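Local coordinates for uncharacterized protein (Pyrococcus furiosus, PDB 4XLZ) that probably removes an acetyl group from N,N'-diacetylchitobiose as a metal-dependent deacetylase of carbohydrate esterase family 14, at residues Val34-Pro39 with Gly135-Asp140; Asp42-Gly47 with Ala188-His193. All coordinates share one frame; numbering follows the deposited sequence.

Contact 1 (Val34-Pro39 with Gly135-Asp140); sequences VICIEP and GVFAPD
Strands 33-38 and 135-139 are neighbours at the middle of the parallel five-stranded sheet, and here Val34-Cys36 run in register with Gly135-Phe137, the two short axes only 13° apart. Three backbone hydrogen bonds, all nearly straight, zip them together in the staggered pattern of parallel strands: Ile35 N gives to Gly135 O at 2.9 Å, Ile35 O receives Phe137 N at 2.8 Å, and Phe137 O receives Ile37 N, also at 2.8 Å. On one face of the sheet lie Val34, Cys36 and Phe137. The Phe137 ring turns its edge to Val34, whose CB sits in the ring plane 3.9 Å from CE1. Cys36 SG comes in obliquely near CD1, a sulfur-aromatic contact 4.7 Å from the ring centroid. Phe137 CG lies anti to its own carbonyl carbon (chi1 -68°), which swings the ring back along the strand toward Val34. Met48 of helix 43-57 and the ring of Phe28 add to this apolar cluster. On the other face Ile37 and Val136 cross at a slant, CD1 of the isoleucine 3.7 Å from CG1 of the valine. Beyond the last of the three bonds the pairing changes character: Pro139 has no N-H to offer, and its CG meets Pro39 CD at 3.7 Å, the two rings closing the end of the ladder with carbon contacts. Ile37 O is taken instead by the hydroxyl of Tyr190. Pro39 leads on to His40 of the cadmium site. With strand order 3-2-1-4-5 this is the middle of a Rossmann-like alpha/beta sheet, with the metal at the C-terminal ends of the strands, as in GlcNAc-PI de-N-acetylases.

Contact 2 (Asp42-Gly47 with Ala188-His193); sequences DDCAIG and ALYYTH. With CD (cadmium ion), chain G; CD (cadmium ion), chain J.
Tyr191 reaches across to Asp43 so that its ring and the carboxylate stand almost perpendicular, their planes 84° apart. Tyr191 OH donates a hydrogen bond to Asp43 OD1 at 2.7 Å, meeting the anti lone pair of that oxygen, the one turned away from OD2. Both carboxylate oxygens also hold the cadmium ion, OD2 at 2.3 Å and OD1 at a longer 2.6 Å, making Asp43 a bidentate ligand; His40, His151 and a water are among the other ligands. The tyrosine is thus a second-shell group that adds a further hold on a first-shell carboxylate. Ile46 CG2 lies in the plane of the Tyr191 ring at its edge, 3.4 Å from the hydroxyl oxygen. Tyr190 comes from another side: its CD2 rests 3.6 Å above the Tyr191 ring plane, displaced toward the rim. With chi1 62°, CG of Tyr190 falls between its backbone N and carbonyl carbon, and the ring extends past Gly47 to send its OH to Ile37 O. Gly47 CA is 3.7 Å from Tyr190 CD2 and equally near Tyr191 CE1; a CB on Gly47 would collide with the Tyr190 ring. A phenylalanine in place of Tyr191 would probably leave Asp43 OD1 without this hydrogen-bond donor, with the carboxylate held on that side by the metal alone. Farther along, His193 NE2 binds a second cadmium ion, which Asp265 of a neighbouring subunit also ligates. The His-Asp-His metal centre, its aspartate at the start of a helix, is consistent with the active site of a CE-14 deacetylase.

Overall arrangement
Both contacts are buried, but the centre of contact 1 is about 2 Å from the centre of the chain, that of contact 2 about 6 Å, and contact 2 reaches the interface with a second subunit, where Ile260 of that subunit packs on Ile46 and Tyr191. Contact 1 joins two sheet strands by backbone bonds and apolar side chains; contact 2 sets a helix start against the end of the sheet's outermost strand within this chain, and its chemistry is polar and metal-centred. They share elements: strand 33-38 runs on into helix 43-57, and strands 135-139 and 186-190 are neighbours. The contacts are linked, among other ways, by a probable hydrogen bond of 2.7 Å between Asp140 OD1 and Thr192 OG1.

Contact 1 (Val34-Pro39 with Gly135-Asp140)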
# COMPACT_ATOMS: atom_id res chain seq x y z
N VAL A 34 27.73 -17.71 -9.57
CA VAL A 34 26.28 -17.57 -9.96
C VAL A 34 25.53 -17.43 -8.67
O VAL A 34 25.87 -17.90 -7.59
CB VAL A 34 25.78 -18.74 -10.80
CG1 VAL A 34 26.66 -18.85 -12.08
CG2 VAL A 34 25.81 -20.07 -9.98
N ILE A 35 24.34 -16.73 -8.83
CA ILE A 35 23.38 -16.66 -7.73
C ILE A 35 22.12 -17.42 -8.15
O ILE A 35 21.60 -17.22 -9.27
CB ILE A 35 23.01 -15.18 -7.44
CG1 ILE A 35 24.25 -14.54 -6.74
CG2 ILE A 35 21.86 -15.18 -6.46
CD1 ILE A 35 23.97 -13.10 -6.35
N CYS A 36 21.70 -18.33 -7.23
CA CYS A 36 20.45 -19.03 -7.47
C CYS A 36 19.45 -18.52 -6.49
O CYS A 36 19.62 -18.55 -5.29
CB CYS A 36 20.67 -20.54 -7.18
SG CYS A 36 21.96 -21.21 -8.36
N ILE A 37 18.37 -17.93 -7.05
CA ILE A 37 17.33 -17.28 -6.25
C ILE A 37 16.14 -18.22 -6.09
O ILE A 37 15.59 -18.76 -7.13
CB ILE A 37 16.87 -16.03 -7.01
CG1 ILE A 37 18.15 -15.10 -7.12
CG2 ILE A 37 15.84 -15.29 -6.09
CD1 ILE A 37 17.77 -13.70 -7.80
N GLU A 38 15.76 -18.48 -4.87
CA GLU A 38 14.64 -19.41 -4.54
C GLU A 38 13.60 -18.68 -3.76
O GLU A 38 13.88 -17.96 -2.81
CB GLU A 38 15.07 -20.68 -3.74
CG GLU A 38 15.96 -20.31 -2.51
CD GLU A 38 16.44 -21.56 -1.75
OE1 GLU A 38 16.17 -22.67 -2.21
OE2 GLU A 38 16.97 -21.41 -0.59
N PRO A 39 12.36 -19.00 -4.03
CA PRO A 39 11.27 -18.37 -3.23
C PRO A 39 11.22 -18.84 -1.80
O PRO A 39 11.04 -18.01 -0.88
CB PRO A 39 9.95 -18.82 -4.00
CG PRO A 39 10.38 -19.03 -5.44
CD PRO A 39 11.91 -19.61 -5.33
N GLY A 135 26.14 -15.11 -13.52
CA GLY A 135 24.79 -15.68 -13.89
C GLY A 135 23.90 -15.59 -12.68
O GLY A 135 24.31 -15.64 -11.53
N VAL A 136 22.61 -15.43 -13.08
CA VAL A 136 21.50 -15.52 -12.07
C VAL A 136 20.43 -16.52 -12.54
O VAL A 136 20.06 -16.45 -13.73
CB VAL A 136 20.89 -14.06 -11.88
CG1 VAL A 136 19.66 -14.17 -10.92
CG2 VAL A 136 21.85 -13.17 -11.21
N PHE A 137 20.06 -17.39 -11.61
CA PHE A 137 19.01 -18.37 -11.87
C PHE A 137 17.78 -17.98 -11.00
O PHE A 137 17.92 -17.59 -9.84
CB PHE A 137 19.44 -19.77 -11.41
CG PHE A 137 20.57 -20.36 -12.26
CD1 PHE A 137 21.88 -20.01 -11.99
CD2 PHE A 137 20.29 -21.29 -13.26
CE1 PHE A 137 22.95 -20.56 -12.81
CE2 PHE A 137 21.31 -21.83 -14.06
CZ PHE A 137 22.67 -21.48 -13.82
N ALA A 138 16.60 -18.14 -11.59
CA ALA A 138 15.35 -17.85 -10.83
C ALA A 138 14.21 -18.66 -11.46
O ALA A 138 14.33 -19.11 -12.62
CB ALA A 138 15.04 -16.32 -10.95
N PRO A 139 13.06 -18.78 -10.76
CA PRO A 139 11.90 -19.43 -11.41
C PRO A 139 11.38 -18.69 -12.61
O PRO A 139 11.44 -17.45 -12.61
CB PRO A 139 10.80 -19.44 -10.31
CG PRO A 139 11.64 -19.36 -8.98
CD PRO A 139 12.80 -18.42 -9.35
N ASP A 140 10.83 -19.39 -13.58
CA ASP A 140 10.18 -18.75 -14.72
C ASP A 140 8.81 -18.25 -14.25
O ASP A 140 7.92 -19.06 -13.97
CB ASP A 140 10.03 -19.87 -15.78
CG ASP A 140 9.35 -19.39 -17.03
OD1 ASP A 140 9.42 -20.13 -18.09
OD2 ASP A 140 8.73 -18.30 -17.05

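Contact 2 (Asp42-Gly47 with Ala188-His193)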
# COMPACT_ATOMS: atom_id res chain seq x y z
N ASP A 42 14.40 -24.79 -0.14
CA ASP A 42 14.30 -26.04 -0.90
C ASP A 42 14.03 -25.87 -2.34
O ASP A 42 14.25 -26.78 -3.11
CB ASP A 42 13.39 -27.14 -0.32
CG ASP A 42 11.86 -26.91 -0.52
OD1 ASP A 42 11.44 -26.17 -1.44
OD2 ASP A 42 11.02 -27.54 0.24
N ASP A 43 13.69 -24.62 -2.78
CA ASP A 43 13.43 -24.58 -4.21
C ASP A 43 14.64 -24.67 -5.15
O ASP A 43 14.53 -25.16 -6.27
CB ASP A 43 12.69 -23.19 -4.61
CG ASP A 43 11.26 -23.19 -4.21
OD1 ASP A 43 10.51 -24.17 -4.65
OD2 ASP A 43 10.79 -22.35 -3.41
N CYS A 44 15.81 -24.19 -4.73
CA CYS A 44 17.03 -24.40 -5.56
C CYS A 44 17.31 -25.93 -5.68
O CYS A 44 17.61 -26.34 -6.80
CB CYS A 44 18.24 -23.71 -4.88
SG CYS A 44 18.14 -21.91 -5.13
N ALA A 45 17.19 -26.62 -4.53
CA ALA A 45 17.48 -28.07 -4.63
C ALA A 45 16.46 -28.74 -5.52
O ALA A 45 16.84 -29.61 -6.35
CB ALA A 45 17.40 -28.72 -3.25
N ILE A 46 15.18 -28.38 -5.37
CA ILE A 46 14.13 -29.05 -6.24
C ILE A 46 14.26 -28.67 -7.65
O ILE A 46 14.21 -29.53 -8.58
CB ILE A 46 12.74 -28.81 -5.66
CG1 ILE A 46 12.55 -29.35 -4.25
CG2 ILE A 46 11.60 -29.25 -6.68
CD1 ILE A 46 11.31 -28.81 -3.52
N GLY A 47 14.37 -27.35 -7.93
CA GLY A 47 14.38 -26.95 -9.34
C GLY A 47 15.65 -27.28 -10.09
O GLY A 47 15.63 -27.52 -11.31
N ALA A 188 19.15 -17.53 -16.18
CA ALA A 188 18.52 -18.79 -16.63
C ALA A 188 17.33 -19.06 -15.75
O ALA A 188 17.44 -19.02 -14.53
CB ALA A 188 19.62 -19.97 -16.48
N LEU A 189 16.18 -19.38 -16.39
CA LEU A 189 14.91 -19.57 -15.62
C LEU A 189 14.72 -21.08 -15.45
O LEU A 189 14.67 -21.82 -16.45
CB LEU A 189 13.73 -18.98 -16.38
CG LEU A 189 14.00 -17.44 -16.59
CD1 LEU A 189 12.74 -17.02 -17.39
CD2 LEU A 189 14.10 -16.69 -15.27
N TYR A 190 14.55 -21.49 -14.20
CA TYR A 190 14.19 -22.92 -13.94
C TYR A 190 12.71 -23.00 -13.61
O TYR A 190 12.00 -22.01 -13.66
CB TYR A 190 15.08 -23.52 -12.86
CG TYR A 190 15.03 -22.89 -11.42
CD1 TYR A 190 15.84 -21.74 -11.06
CD2 TYR A 190 14.14 -23.40 -10.48
CE1 TYR A 190 15.73 -21.27 -9.78
CE2 TYR A 190 14.07 -22.86 -9.17
CZ TYR A 190 14.84 -21.76 -8.87
OH TYR A 190 14.74 -21.31 -7.56
N TYR A 191 12.21 -24.20 -13.28
CA TYR A 191 10.78 -24.39 -13.10
C TYR A 191 10.03 -23.90 -14.37
O TYR A 191 9.08 -23.05 -14.26
CB TYR A 191 10.22 -23.72 -11.83
CG TYR A 191 10.51 -24.33 -10.46
CD1 TYR A 191 10.61 -25.73 -10.29
CD2 TYR A 191 10.65 -23.49 -9.35
CE1 TYR A 191 10.81 -26.25 -9.04
CE2 TYR A 191 10.86 -24.00 -8.03
CZ TYR A 191 10.95 -25.41 -7.93
OH TYR A 191 11.02 -25.86 -6.67
N THR A 192 10.49 -24.37 -15.55
CA THR A 192 9.98 -23.81 -16.82
C THR A 192 9.31 -24.84 -17.68
O THR A 192 9.78 -26.02 -17.73
CB THR A 192 11.12 -23.12 -17.55
OG1 THR A 192 10.58 -22.47 -18.72
CG2 THR A 192 12.29 -24.08 -18.00
N HIS A 193 8.19 -24.45 -18.26
CA HIS A 193 7.50 -25.28 -19.31
C HIS A 193 8.20 -25.10 -20.70
O HIS A 193 7.87 -25.89 -21.62
CB HIS A 193 6.01 -24.87 -19.33
CG HIS A 193 5.16 -25.47 -20.42
ND1 HIS A 193 4.51 -24.67 -21.33
CD2 HIS A 193 4.79 -26.75 -20.71
CE1 HIS A 193 3.81 -25.43 -22.16
NE2 HIS A 193 3.97 -26.69 -21.82
CD CD G . 8.59 -23.06 -3.21
CD CD J . 2.79 -28.31 -22.80
O HOH W 1 6.22 -23.93 -2.63
O HOH W 2 2.64 -26.33 -23.80
O HOH W 3 2.04 -28.77 -24.90
O HOH W 4 4.13 -30.16 -21.99